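Local structure of dextranase (Pseudarthrobacter oxydans, 6NZS) at residues R117-N122 against T480-T485; T156-M161 against N175-T180; H179-N184 against V433-M438; F383-D388 against V404-E409. The protein catalyses the endohydrolysis of (1->6)-alpha-D-glucosidic linkages in dextran. All blocks are in the same frame, centred on the assembly; numbering follows the deposited sequence.

Overall arrangement
Dextranase shows how a two-domain glycosidase can fasten an N-terminal Ig-like domain to the flank of a parallel beta-solenoid. Contact 2 lies within the Ig-like part and contact 4 joins two successive solenoid coils; contacts 1 and 3 cross from one domain to the other. Contacts 2 and 3 share H179 and T180 on strand 176-192, their centres about 11 Å apart. Strands 382-386, 398-407, 423-435 and 469-482 follow one another as parallel neighbours, linking contacts 4, 3 and 1; contact 3 is centred about 10 Å from contact 4 and 11 Å from contact 1. Along the chain, contact 1 encloses the other three, and contact 3 encloses contact 4.

Contact 1 (R117-N122 against T480-T485); sequences RPSSYN and TVEGMT
The side chain of E482 reaches into the turn that follows R117, and its carboxylate takes hold of S119 with both oxygens. S119 N gives a nearly straight bond to OE2 of E482 (2.8 Å, 167° at the hydrogen), while S119 OG donates to OE1 of E482 over 2.5 Å; each oxygen uses its syn lone pair, so the fork fixes the rotation of the carboxylate. On the packed side, the R117 and E482 chains slide past each other in opposite directions. E482 CB lies over one face of the guanidinium, 3.5 Å from R117 NH1. The salt bridge from R117 NE to E482 OE1, at 3.6 Å, is purely one of charge, because the oxygen sits well out of the guanidinium plane; R117 NH1 is hydrogen-bonded to I434 O instead. The S119-S120 side is looser and open to solvent: a water there accepts from S120 N at 3.0 Å and donates to E482 OE2 at 2.7 Å. A cis peptide before P118 leads into a type I turn, P118 to Y121, which presents S119 N. The arrangement is a domain interface, in which a loop of the Ig-like domain docks against the beta-solenoid of a family 49 glycosidase.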
loop_
_atom_site.group_PDB
_atom_site.type_symbol
_atom_site.label_atom_id
_atom_site.label_comp_id
_atom_site.label_asym_id
_atom_site.label_seq_id
_atom_site.Cartn_x
_atom_site.Cartn_y
_atom_site.Cartn_z
ATOM N N ARG A 117 -15.381 -3.970 -0.933
ATOM C CA ARG A 117 -14.704 -2.770 -1.408
ATOM C C ARG A 117 -13.424 -3.218 -2.100
ATOM O O ARG A 117 -12.667 -4.018 -1.525
ATOM C CB ARG A 117 -14.377 -1.792 -0.276
ATOM C CG ARG A 117 -15.612 -1.132 0.343
ATOM C CD ARG A 117 -15.222 0.203 1.032
ATOM N NE ARG A 117 -16.384 0.936 1.553
ATOM C CZ ARG A 117 -16.348 2.120 2.176
ATOM N NH1 ARG A 117 -15.204 2.779 2.393
ATOM N NH2 ARG A 117 -17.488 2.658 2.590
ATOM N N PRO A 118 -13.129 -2.736 -3.321
ATOM C CA PRO A 118 -13.839 -1.737 -4.134
ATOM C C PRO A 118 -15.324 -2.056 -4.395
ATOM O O PRO A 118 -15.670 -3.161 -4.800
ATOM C CB PRO A 118 -13.048 -1.733 -5.447
ATOM C CG PRO A 118 -11.650 -2.082 -5.041
ATOM C CD PRO A 118 -11.849 -3.125 -3.938
ATOM N N SER A 119 -16.181 -1.068 -4.127
ATOM C CA SER A 119 -17.613 -1.202 -4.372
ATOM C C SER A 119 -17.925 -1.394 -5.848
ATOM O O SER A 119 -18.996 -1.924 -6.179
ATOM C CB SER A 119 -18.339 0.039 -3.854
ATOM O OG SER A 119 -18.170 0.145 -2.454
ATOM N N SER A 120 -17.018 -0.984 -6.737
ATOM C CA SER A 120 -17.205 -1.207 -8.162
ATOM C C SER A 120 -17.189 -2.687 -8.524
ATOM O O SER A 120 -17.627 -3.034 -9.626
ATOM C CB SER A 120 -16.132 -0.449 -8.951
ATOM O OG SER A 120 -14.830 -0.929 -8.641
ATOM N N TYR A 121 -16.688 -3.558 -7.640
ATOM C CA TYR A 121 -16.736 -5.008 -7.859
ATOM C C TYR A 121 -18.094 -5.475 -7.370
ATOM O O TYR A 121 -18.273 -5.867 -6.212
ATOM C CB TYR A 121 -15.652 -5.754 -7.090
ATOM C CG TYR A 121 -14.228 -5.330 -7.317
ATOM C CD1 TYR A 121 -13.868 -4.506 -8.377
ATOM C CD2 TYR A 121 -13.232 -5.777 -6.468
ATOM C CE1 TYR A 121 -12.551 -4.122 -8.550
ATOM C CE2 TYR A 121 -11.926 -5.407 -6.638
ATOM C CZ TYR A 121 -11.588 -4.586 -7.675
ATOM O OH TYR A 121 -10.285 -4.211 -7.824
ATOM N N ASN A 122 -19.065 -5.449 -8.266
ATOM C CA ASN A 122 -20.429 -5.819 -7.911
ATOM C C ASN A 122 -20.592 -7.343 -7.937
ATOM O O ASN A 122 -21.406 -7.899 -8.666
ATOM C CB ASN A 122 -21.384 -5.104 -8.858
ATOM C CG ASN A 122 -22.838 -5.294 -8.481
ATOM O OD1 ASN A 122 -23.181 -5.368 -7.297
ATOM N ND2 ASN A 122 -23.707 -5.357 -9.485
ATOM N N THR A 480 -10.882 6.551 -7.184
ATOM C CA THR A 480 -12.130 6.394 -6.457
ATOM C C THR A 480 -11.819 6.336 -4.969
ATOM O O THR A 480 -11.072 5.459 -4.521
ATOM C CB THR A 480 -12.822 5.115 -6.923
ATOM O OG1 THR A 480 -13.163 5.249 -8.314
ATOM C CG2 THR A 480 -14.082 4.858 -6.115
ATOM N N VAL A 481 -12.361 7.284 -4.212
ATOM C CA VAL A 481 -12.120 7.382 -2.775
ATOM C C VAL A 481 -13.435 7.078 -2.074
ATOM O O VAL A 481 -14.417 7.822 -2.206
ATOM C CB VAL A 481 -11.584 8.761 -2.378
ATOM C CG1 VAL A 481 -11.292 8.805 -0.883
ATOM C CG2 VAL A 481 -10.328 9.086 -3.190
ATOM N N GLU A 482 -13.466 5.966 -1.355
ATOM C CA GLU A 482 -14.707 5.482 -0.755
ATOM C C GLU A 482 -14.824 5.942 0.693
ATOM O O GLU A 482 -13.825 6.024 1.415
ATOM C CB GLU A 482 -14.778 3.955 -0.840
ATOM C CG GLU A 482 -14.660 3.442 -2.281
ATOM C CD GLU A 482 -15.372 2.126 -2.509
ATOM O OE1 GLU A 482 -16.425 1.878 -1.883
ATOM O OE2 GLU A 482 -14.886 1.338 -3.336
ATOM N N GLY A 483 -16.056 6.241 1.113
ATOM C CA GLY A 483 -16.244 6.818 2.436
ATOM C C GLY A 483 -15.702 8.243 2.524
ATOM O O GLY A 483 -15.516 8.943 1.523
ATOM N N MET A 484 -15.439 8.672 3.758
ATOM C CA MET A 484 -14.991 10.033 4.030
ATOM C C MET A 484 -13.477 10.163 3.919
ATOM O O MET A 484 -12.732 9.242 4.253
ATOM C CB MET A 484 -15.383 10.435 5.453
ATOM C CG MET A 484 -16.870 10.458 5.706
ATOM S SD MET A 484 -17.258 10.920 7.414
ATOM C CE MET A 484 -16.681 9.497 8.309
ATOM N N THR A 485 -13.022 11.327 3.449
ATOM C CA THR A 485 -11.598 11.658 3.492
ATOM C C THR A 485 -11.439 13.114 3.904
ATOM O O THR A 485 -12.422 13.833 4.127
ATOM C CB THR A 485 -10.861 11.331 2.183
ATOM O OG1 THR A 485 -9.451 11.325 2.428
ATOM C CG2 THR A 485 -11.168 12.353 1.087
HETATM O O HOH W 1 -15.266 1.374 -6.053
#

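Contact 2 (T156-M161 against N175-T180); sequences TAYNDM and NRAIHT
The ring of Y158 has the backbone carbon of R176 at its edge, near the ring plane, and the methyl CG2 of T156 over one face, 3.5 Å above the plane and displaced toward the rim. A177 meets the same ring obliquely, its CB 4.0 Å from Y158 CE2. The second flat group is the R176 guanidinium, over whose centre M161 CE sits; M161 SD packs at 3.6 Å from R176 CG, the two chains crossing at about a right angle. M161 is bent at chi2 and chi3 (-55° and -83°), which folds its methyl back over that face, while NH1 of R176 forms a salt bridge with D514. The backbones form an antiparallel pair within the Ig-like domain, interrupted by a classic beta bulge: I178 and H179 both face A157, whose O accepts a good bond from I178 N and only a weak one from H179 N. Beyond the strands, N175 lays CB against Y158 CB (3.8 Å) and OD1 against D160 CA (3.3 Å), while ND2 is bonded to E171 O. With alanine in place of N175, E171 O would probably lose this donor and a gap would open beside D160. N159 OD1 accepts from M161 N in an Asx turn. At the other end T156 OG1 and T180 OG1 share a hydrogen bond of 2.7 Å.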
loop_
_atom_site.group_PDB
_atom_site.type_symbol
_atom_site.label_atom_id
_atom_site.label_comp_id
_atom_site.label_asym_id
_atom_site.label_seq_id
_atom_site.Cartn_x
_atom_site.Cartn_y
_atom_site.Cartn_z
ATOM N N THR A 156 -16.267 3.467 13.791
ATOM C CA THR A 156 -15.917 4.777 13.262
ATOM C C THR A 156 -14.748 5.340 14.052
ATOM O O THR A 156 -14.777 5.362 15.291
ATOM C CB THR A 156 -17.117 5.730 13.307
ATOM O OG1 THR A 156 -18.167 5.197 12.479
ATOM C CG2 THR A 156 -16.728 7.132 12.816
ATOM N N ALA A 157 -13.713 5.775 13.334
ATOM C CA ALA A 157 -12.625 6.528 13.942
ATOM C C ALA A 157 -13.013 8.000 14.000
ATOM O O ALA A 157 -13.525 8.551 13.017
ATOM C CB ALA A 157 -11.352 6.364 13.115
ATOM N N TYR A 158 -12.778 8.624 15.156
ATOM C CA TYR A 158 -13.066 10.037 15.376
ATOM C C TYR A 158 -11.795 10.798 15.722
ATOM O O TYR A 158 -10.854 10.239 16.283
ATOM C CB TYR A 158 -14.032 10.214 16.557
ATOM C CG TYR A 158 -15.387 9.617 16.311
ATOM C CD1 TYR A 158 -15.638 8.281 16.602
ATOM C CD2 TYR A 158 -16.419 10.383 15.791
ATOM C CE1 TYR A 158 -16.887 7.720 16.378
ATOM C CE2 TYR A 158 -17.672 9.828 15.564
ATOM C CZ TYR A 158 -17.893 8.498 15.848
ATOM O OH TYR A 158 -19.144 7.944 15.629
ATOM N N ASN A 159 -11.784 12.087 15.404
ATOM C CA ASN A 159 -10.721 12.980 15.839
ATOM C C ASN A 159 -11.245 13.720 17.061
ATOM O O ASN A 159 -12.306 14.347 16.998
ATOM C CB ASN A 159 -10.323 13.957 14.726
ATOM C CG ASN A 159 -9.105 14.803 15.094
ATOM O OD1 ASN A 159 -8.833 15.034 16.272
ATOM N ND2 ASN A 159 -8.377 15.267 14.092
ATOM N N ASP A 160 -10.534 13.597 18.184
ATOM C CA ASP A 160 -10.986 14.258 19.408
ATOM C C ASP A 160 -10.701 15.757 19.431
ATOM O O ASP A 160 -11.094 16.441 20.392
ATOM C CB ASP A 160 -10.472 13.536 20.667
ATOM C CG ASP A 160 -8.969 13.707 20.911
ATOM O OD1 ASP A 160 -8.282 14.475 20.205
ATOM O OD2 ASP A 160 -8.468 13.045 21.845
ATOM N N MET A 161 -10.020 16.273 18.407
ATOM C CA MET A 161 -9.783 17.700 18.218
ATOM C C MET A 161 -8.869 18.299 19.277
ATOM O O MET A 161 -8.810 19.527 19.426
ATOM C CB MET A 161 -11.088 18.494 18.063
ATOM C CG MET A 161 -12.000 17.914 16.966
ATOM S SD MET A 161 -11.168 17.785 15.365
ATOM C CE MET A 161 -11.388 19.451 14.788
ATOM N N ASN A 175 -16.861 14.573 19.278
ATOM C CA ASN A 175 -15.707 14.439 18.399
ATOM C C ASN A 175 -16.157 14.471 16.939
ATOM O O ASN A 175 -17.347 14.538 16.633
ATOM C CB ASN A 175 -14.935 13.168 18.755
ATOM C CG ASN A 175 -14.368 13.215 20.158
ATOM O OD1 ASN A 175 -14.036 14.286 20.669
ATOM N ND2 ASN A 175 -14.231 12.056 20.777
ATOM N N ARG A 176 -15.187 14.425 16.026
ATOM C CA ARG A 176 -15.448 14.558 14.595
ATOM C C ARG A 176 -15.195 13.227 13.898
ATOM O O ARG A 176 -14.104 12.668 14.008
ATOM C CB ARG A 176 -14.533 15.616 13.970
ATOM C CG ARG A 176 -14.557 16.946 14.679
ATOM C CD ARG A 176 -15.919 17.622 14.623
ATOM N NE ARG A 176 -15.781 18.964 15.181
ATOM C CZ ARG A 176 -15.335 20.010 14.491
ATOM N NH1 ARG A 176 -15.025 19.894 13.201
ATOM N NH2 ARG A 176 -15.207 21.191 15.089
ATOM N N ALA A 177 -16.184 12.746 13.146
ATOM C CA ALA A 177 -16.020 11.489 12.416
ATOM C C ALA A 177 -14.941 11.622 11.348
ATOM O O ALA A 177 -14.906 12.605 10.599
ATOM C CB ALA A 177 -17.343 11.075 11.772
ATOM N N ILE A 178 -14.058 10.632 11.286
ATOM C CA ILE A 178 -12.980 10.582 10.304
ATOM C C ILE A 178 -13.241 9.518 9.237
ATOM O O ILE A 178 -13.133 9.794 8.038
ATOM C CB ILE A 178 -11.612 10.376 10.997
ATOM C CG1 ILE A 178 -11.251 11.605 11.851
ATOM C CG2 ILE A 178 -10.513 10.059 9.984
ATOM C CD1 ILE A 178 -11.227 12.939 11.088
ATOM N N HIS A 179 -13.595 8.301 9.650
ATOM C CA HIS A 179 -13.801 7.238 8.677
ATOM C C HIS A 179 -14.424 6.033 9.365
ATOM O O HIS A 179 -14.171 5.787 10.545
ATOM C CB HIS A 179 -12.470 6.829 8.028
ATOM C CG HIS A 179 -12.645 6.051 6.763
ATOM N ND1 HIS A 179 -12.897 6.656 5.549
ATOM C CD2 HIS A 179 -12.636 4.718 6.528
ATOM C CE1 HIS A 179 -13.030 5.724 4.618
ATOM N NE2 HIS A 179 -12.875 4.542 5.184
ATOM N N THR A 180 -15.227 5.280 8.612
ATOM C CA THR A 180 -15.871 4.062 9.094
ATOM C C THR A 180 -15.326 2.863 8.326
ATOM O O THR A 180 -15.287 2.877 7.092
ATOM C CB THR A 180 -17.385 4.174 8.915
ATOM O OG1 THR A 180 -17.871 5.230 9.752
ATOM C CG2 THR A 180 -18.081 2.874 9.307
#

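Contact 3 (H179-N184 against V433-M438); sequences HTEPRN and VIHNRM
Two imidazoles provide the central hydrogen bond: H179 NE2 and H435 ND1 lie 2.8 Å apart, each at the edge of the other ring and near its plane. The rings meet rim to rim with their planes at 88°, so a nitrogen-to-nitrogen bond, and not stacking, holds the pair. H435 NE2 is in turn bonded to E149 OE2, which helps to fix the ring's rotation. The ionic component is the salt bridge from R437 NH1 to E181 OE2, 2.7 Å long and received on the syn lone pair; its angle at the hydrogen is only 136°, and the oxygen is tilted from the guanidinium plane. A chi1 of 70° sets E181 CG between the backbone N and the carbonyl carbon, and the extended chain carries OE2 to R437 NH1. E181 OE2 also bonds Y155 OH and its OE1 bonds W406 NE1, while R437 NH2 pairs with E409, so neither buried charge depends on this bridge alone. Contacts over ring faces come last. E181 CB makes a CH-pi contact with H435, 3.8 Å from the ring centroid. N436 O lies over one face of the H179 ring, 3.0 Å from H179 CG, without forming a hydrogen bond there. Polar groups thus knit a buried interface where strand 176-192 of the Ig-like domain crosses beta-solenoid strand 423-435, the domain pairing of family 49 glycosidases.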
loop_
_atom_site.group_PDB
_atom_site.type_symbol
_atom_site.label_atom_id
_atom_site.label_comp_id
_atom_site.label_asym_id
_atom_site.label_seq_id
_atom_site.Cartn_x
_atom_site.Cartn_y
_atom_site.Cartn_z
ATOM N N HIS A 179 -13.595 8.301 9.650
ATOM C CA HIS A 179 -13.801 7.238 8.677
ATOM C C HIS A 179 -14.424 6.033 9.365
ATOM O O HIS A 179 -14.171 5.787 10.545
ATOM C CB HIS A 179 -12.470 6.829 8.028
ATOM C CG HIS A 179 -12.645 6.051 6.763
ATOM N ND1 HIS A 179 -12.897 6.656 5.549
ATOM C CD2 HIS A 179 -12.636 4.718 6.528
ATOM C CE1 HIS A 179 -13.030 5.724 4.618
ATOM N NE2 HIS A 179 -12.875 4.542 5.184
ATOM N N THR A 180 -15.227 5.280 8.612
ATOM C CA THR A 180 -15.871 4.062 9.094
ATOM C C THR A 180 -15.326 2.863 8.326
ATOM O O THR A 180 -15.287 2.877 7.092
ATOM C CB THR A 180 -17.385 4.174 8.915
ATOM O OG1 THR A 180 -17.871 5.230 9.752
ATOM C CG2 THR A 180 -18.081 2.874 9.307
ATOM N N GLU A 181 -14.890 1.834 9.046
ATOM C CA GLU A 181 -14.250 0.690 8.406
ATOM C C GLU A 181 -14.326 -0.499 9.359
ATOM O O GLU A 181 -14.647 -0.332 10.550
ATOM C CB GLU A 181 -12.786 1.004 8.058
ATOM C CG GLU A 181 -11.928 1.111 9.322
ATOM C CD GLU A 181 -10.508 1.609 9.108
ATOM O OE1 GLU A 181 -10.084 1.794 7.955
ATOM O OE2 GLU A 181 -9.807 1.821 10.120
ATOM N N PRO A 182 -14.049 -1.714 8.873
ATOM C CA PRO A 182 -13.979 -2.863 9.790
ATOM C C PRO A 182 -12.865 -2.675 10.812
ATOM O O PRO A 182 -11.748 -2.282 10.471
ATOM C CB PRO A 182 -13.678 -4.046 8.853
ATOM C CG PRO A 182 -14.231 -3.599 7.520
ATOM C CD PRO A 182 -13.947 -2.131 7.458
ATOM N N ARG A 183 -13.176 -2.967 12.080
ATOM C CA ARG A 183 -12.125 -2.996 13.098
ATOM C C ARG A 183 -11.133 -4.111 12.806
ATOM O O ARG A 183 -9.913 -3.921 12.913
ATOM C CB ARG A 183 -12.743 -3.224 14.477
ATOM C CG ARG A 183 -11.727 -3.126 15.611
ATOM C CD ARG A 183 -12.328 -3.377 17.003
ATOM N NE ARG A 183 -13.542 -2.597 17.277
ATOM C CZ ARG A 183 -13.585 -1.436 17.931
ATOM N NH1 ARG A 183 -12.482 -0.858 18.396
ATOM N NH2 ARG A 183 -14.753 -0.838 18.120
ATOM N N ASN A 184 -11.652 -5.283 12.448
ATOM C CA ASN A 184 -10.849 -6.430 12.055
ATOM C C ASN A 184 -11.085 -6.598 10.560
ATOM O O ASN A 184 -12.135 -7.091 10.135
ATOM C CB ASN A 184 -11.273 -7.651 12.865
ATOM C CG ASN A 184 -11.074 -7.436 14.345
ATOM O OD1 ASN A 184 -9.944 -7.354 14.819
ATOM N ND2 ASN A 184 -12.172 -7.312 15.082
ATOM N N VAL A 433 -9.017 3.992 -3.444
ATOM C CA VAL A 433 -8.653 4.154 -2.044
ATOM C C VAL A 433 -9.882 3.730 -1.250
ATOM O O VAL A 433 -10.823 4.506 -1.074
ATOM C CB VAL A 433 -8.240 5.594 -1.741
ATOM C CG1 VAL A 433 -7.695 5.731 -0.317
ATOM C CG2 VAL A 433 -7.181 6.073 -2.765
ATOM N N ILE A 434 -9.895 2.466 -0.818
ATOM C CA ILE A 434 -11.108 1.903 -0.234
ATOM C C ILE A 434 -11.348 2.423 1.176
ATOM O O ILE A 434 -12.496 2.468 1.629
ATOM C CB ILE A 434 -11.134 0.360 -0.295
ATOM C CG1 ILE A 434 -9.903 -0.268 0.366
ATOM C CG2 ILE A 434 -11.313 -0.133 -1.741
ATOM C CD1 ILE A 434 -10.086 -1.781 0.629
ATOM N N HIS A 435 -10.280 2.785 1.889
ATOM C CA HIS A 435 -10.382 3.359 3.222
ATOM C C HIS A 435 -9.218 4.306 3.417
ATOM O O HIS A 435 -8.186 4.195 2.752
ATOM C CB HIS A 435 -10.319 2.272 4.298
ATOM C CG HIS A 435 -11.510 1.373 4.290
ATOM N ND1 HIS A 435 -12.774 1.830 4.593
ATOM C CD2 HIS A 435 -11.644 0.059 3.985
ATOM C CE1 HIS A 435 -13.638 0.835 4.487
ATOM N NE2 HIS A 435 -12.975 -0.250 4.121
ATOM N N ASN A 436 -9.388 5.223 4.365
ATOM C CA ASN A 436 -8.291 6.086 4.778
ATOM C C ASN A 436 -8.633 6.653 6.143
ATOM O O ASN A 436 -9.807 6.824 6.471
ATOM C CB ASN A 436 -8.054 7.228 3.779
ATOM C CG ASN A 436 -9.087 8.328 3.904
ATOM O OD1 ASN A 436 -8.847 9.348 4.562
ATOM N ND2 ASN A 436 -10.253 8.123 3.298
ATOM N N ARG A 437 -7.597 6.969 6.923
ATOM C CA ARG A 437 -7.779 7.584 8.230
ATOM C C ARG A 437 -7.017 8.900 8.311
ATOM O O ARG A 437 -6.469 9.258 9.356
ATOM C CB ARG A 437 -7.384 6.638 9.366
ATOM C CG ARG A 437 -8.378 5.489 9.592
ATOM C CD ARG A 437 -8.170 4.801 10.948
ATOM N NE ARG A 437 -6.812 4.288 11.109
ATOM C CZ ARG A 437 -6.379 3.121 10.649
ATOM N NH1 ARG A 437 -7.195 2.304 9.990
ATOM N NH2 ARG A 437 -5.113 2.766 10.850
ATOM N N MET A 438 -6.976 9.640 7.204
ATOM C CA MET A 438 -6.280 10.924 7.187
ATOM C C MET A 438 -7.117 11.945 7.952
ATOM O O MET A 438 -8.260 12.233 7.579
ATOM C CB MET A 438 -6.012 11.358 5.747
ATOM C CG MET A 438 -5.071 10.388 5.012
ATOM S SD MET A 438 -4.515 10.942 3.375
ATOM C CE MET A 438 -6.070 10.976 2.498
#

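Contact 4 (F383-D388 against V404-E409); sequences FFNAND and VIWKNE
N385 holds its CG anti to the backbone N (chi1 177°), and this swings the amide across to strand 404-407, where ND2 gives one hydrogen to W406 O and the other to N408 OD1, both at 2.9 Å. The two acceptors lie close to the N385 amide plane, although the donor stands above the carbonyl plane of each. K407 also starts anti (chi1 172°) but bends at chi2 (71°), carrying NZ to D388 O at 2.7 Å; N410 O and P412 O hold the same ammonium, so three backbone carbonyls grip it. In the turn beyond, N387 OD1 accepts from E409 N, and a water links N387 ND2 to OE1 of E409, whose OE2 salt-bridges R437 NH2. A second water joins the other ends of the first pair, donating to N385 OD1 at 2.6 Å and accepting from N408 ND2. A leucine in place of N385 would probably take the side-chain donor from W406 O and N408 OD1 and cost the bridging water one anchor. Along the strands the packing is apolar: F383 CD1 touches V404 CG1 at 3.6 Å, the methyl sitting at the ring edge, and F383 CZ meets W406 CB at 3.9 Å. Backbone bonds such as F384 N to V404 O (2.9 Å) keep the strands in parallel, in-register pairing. This stacking of successive coils is the hallmark of the parallel beta-helix, the catalytic fold of family 49.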
loop_
_atom_site.group_PDB
_atom_site.type_symbol
_atom_site.label_atom_id
_atom_site.label_comp_id
_atom_site.label_asym_id
_atom_site.label_seq_id
_atom_site.Cartn_x
_atom_site.Cartn_y
_atom_site.Cartn_z
ATOM N N PHE A 383 -2.230 -4.353 -4.197
ATOM C CA PHE A 383 -2.927 -3.879 -3.001
ATOM C C PHE A 383 -1.897 -3.274 -2.062
ATOM O O PHE A 383 -0.892 -3.920 -1.753
ATOM C CB PHE A 383 -3.653 -5.031 -2.276
ATOM C CG PHE A 383 -4.259 -4.616 -0.960
ATOM C CD1 PHE A 383 -5.526 -4.055 -0.914
ATOM C CD2 PHE A 383 -3.552 -4.761 0.228
ATOM C CE1 PHE A 383 -6.090 -3.649 0.306
ATOM C CE2 PHE A 383 -4.101 -4.349 1.452
ATOM C CZ PHE A 383 -5.369 -3.796 1.488
ATOM N N PHE A 384 -2.145 -2.051 -1.592
ATOM C CA PHE A 384 -1.248 -1.405 -0.639
ATOM C C PHE A 384 -2.009 -0.951 0.592
ATOM O O PHE A 384 -2.929 -0.132 0.492
ATOM C CB PHE A 384 -0.566 -0.182 -1.252
ATOM C CG PHE A 384 0.499 -0.528 -2.241
ATOM C CD1 PHE A 384 0.186 -0.738 -3.573
ATOM C CD2 PHE A 384 1.820 -0.643 -1.836
ATOM C CE1 PHE A 384 1.176 -1.072 -4.493
ATOM C CE2 PHE A 384 2.825 -0.970 -2.745
ATOM C CZ PHE A 384 2.499 -1.183 -4.075
ATOM N N ASN A 385 -1.601 -1.451 1.747
ATOM C CA ASN A 385 -1.887 -0.812 3.023
ATOM C C ASN A 385 -0.601 -0.099 3.420
ATOM O O ASN A 385 0.475 -0.702 3.369
ATOM C CB ASN A 385 -2.245 -1.899 4.040
ATOM C CG ASN A 385 -2.488 -1.374 5.446
ATOM O OD1 ASN A 385 -1.998 -1.959 6.404
ATOM N ND2 ASN A 385 -3.295 -0.335 5.582
ATOM N N ALA A 386 -0.693 1.193 3.754
ATOM C CA ALA A 386 0.500 1.962 4.105
ATOM C C ALA A 386 0.137 3.084 5.071
ATOM O O ALA A 386 -0.949 3.664 4.990
ATOM C CB ALA A 386 1.210 2.542 2.866
ATOM N N ASN A 387 1.066 3.390 5.988
ATOM C CA ASN A 387 0.935 4.491 6.942
ATOM C C ASN A 387 1.969 5.580 6.674
ATOM O O ASN A 387 2.510 6.195 7.592
ATOM C CB ASN A 387 0.995 4.000 8.387
ATOM C CG ASN A 387 0.373 4.989 9.362
ATOM O OD1 ASN A 387 -0.336 5.905 8.963
ATOM N ND2 ASN A 387 0.638 4.803 10.651
ATOM N N ASP A 388 2.242 5.812 5.402
ATOM C CA ASP A 388 3.063 6.910 4.917
ATOM C C ASP A 388 2.743 7.059 3.435
ATOM O O ASP A 388 1.777 6.465 2.949
ATOM C CB ASP A 388 4.543 6.673 5.233
ATOM C CG ASP A 388 5.251 7.957 5.617
ATOM O OD1 ASP A 388 5.334 8.840 4.741
ATOM O OD2 ASP A 388 5.680 8.105 6.786
ATOM N N VAL A 404 -5.428 -1.060 -5.503
ATOM C CA VAL A 404 -6.371 -0.951 -4.393
ATOM C C VAL A 404 -5.571 -0.528 -3.170
ATOM O O VAL A 404 -4.526 -1.122 -2.878
ATOM C CB VAL A 404 -7.067 -2.300 -4.150
ATOM C CG1 VAL A 404 -7.935 -2.241 -2.897
ATOM C CG2 VAL A 404 -7.909 -2.702 -5.370
ATOM N N ILE A 405 -6.037 0.510 -2.468
ATOM C CA ILE A 405 -5.264 1.112 -1.383
ATOM C C ILE A 405 -6.118 1.207 -0.126
ATOM O O ILE A 405 -7.241 1.722 -0.169
ATOM C CB ILE A 405 -4.728 2.504 -1.770
ATOM C CG1 ILE A 405 -3.790 2.387 -2.984
ATOM C CG2 ILE A 405 -4.032 3.158 -0.565
ATOM C CD1 ILE A 405 -3.335 3.737 -3.544
ATOM N N TRP A 406 -5.583 0.707 0.993
ATOM C CA TRP A 406 -6.145 0.916 2.327
ATOM C C TRP A 406 -5.170 1.857 3.023
ATOM O O TRP A 406 -4.114 1.440 3.503
ATOM C CB TRP A 406 -6.278 -0.405 3.085
ATOM C CG TRP A 406 -7.174 -0.311 4.304
ATOM C CD1 TRP A 406 -7.145 0.638 5.302
ATOM C CD2 TRP A 406 -8.240 -1.203 4.632
ATOM N NE1 TRP A 406 -8.137 0.375 6.223
ATOM C CE2 TRP A 406 -8.819 -0.747 5.833
ATOM C CE3 TRP A 406 -8.759 -2.356 4.023
ATOM C CZ2 TRP A 406 -9.907 -1.396 6.432
ATOM C CZ3 TRP A 406 -9.830 -2.989 4.612
ATOM C CH2 TRP A 406 -10.400 -2.507 5.798
ATOM N N LYS A 407 -5.503 3.135 3.047
ATOM C CA LYS A 407 -4.616 4.130 3.616
ATOM C C LYS A 407 -4.852 4.207 5.120
ATOM O O LYS A 407 -5.989 4.086 5.576
ATOM C CB LYS A 407 -4.909 5.473 2.932
ATOM C CG LYS A 407 -4.212 6.686 3.516
ATOM C CD LYS A 407 -2.729 6.656 3.212
ATOM C CE LYS A 407 -1.984 7.617 4.110
ATOM N NZ LYS A 407 -0.544 7.716 3.688
ATOM N N ASN A 408 -3.770 4.370 5.894
ATOM C CA ASN A 408 -3.922 4.574 7.332
ATOM C C ASN A 408 -3.966 6.072 7.632
ATOM O O ASN A 408 -4.751 6.790 7.006
ATOM C CB ASN A 408 -2.863 3.792 8.125
ATOM C CG ASN A 408 -3.140 2.285 8.138
ATOM O OD1 ASN A 408 -4.044 1.798 7.458
ATOM N ND2 ASN A 408 -2.388 1.555 8.957
ATOM N N GLU A 409 -3.138 6.570 8.554
ATOM C CA GLU A 409 -3.308 7.927 9.077
ATOM C C GLU A 409 -2.377 8.951 8.451
ATOM O O GLU A 409 -2.779 10.102 8.219
ATOM C CB GLU A 409 -3.031 7.927 10.584
ATOM C CG GLU A 409 -4.044 7.144 11.393
ATOM C CD GLU A 409 -3.539 5.783 11.814
ATOM O OE1 GLU A 409 -2.423 5.399 11.399
ATOM O OE2 GLU A 409 -4.263 5.092 12.561
HETATM O O HOH W 2 -2.852 -1.342 8.800
HETATM O O HOH W 3 -0.389 6.779 12.600
#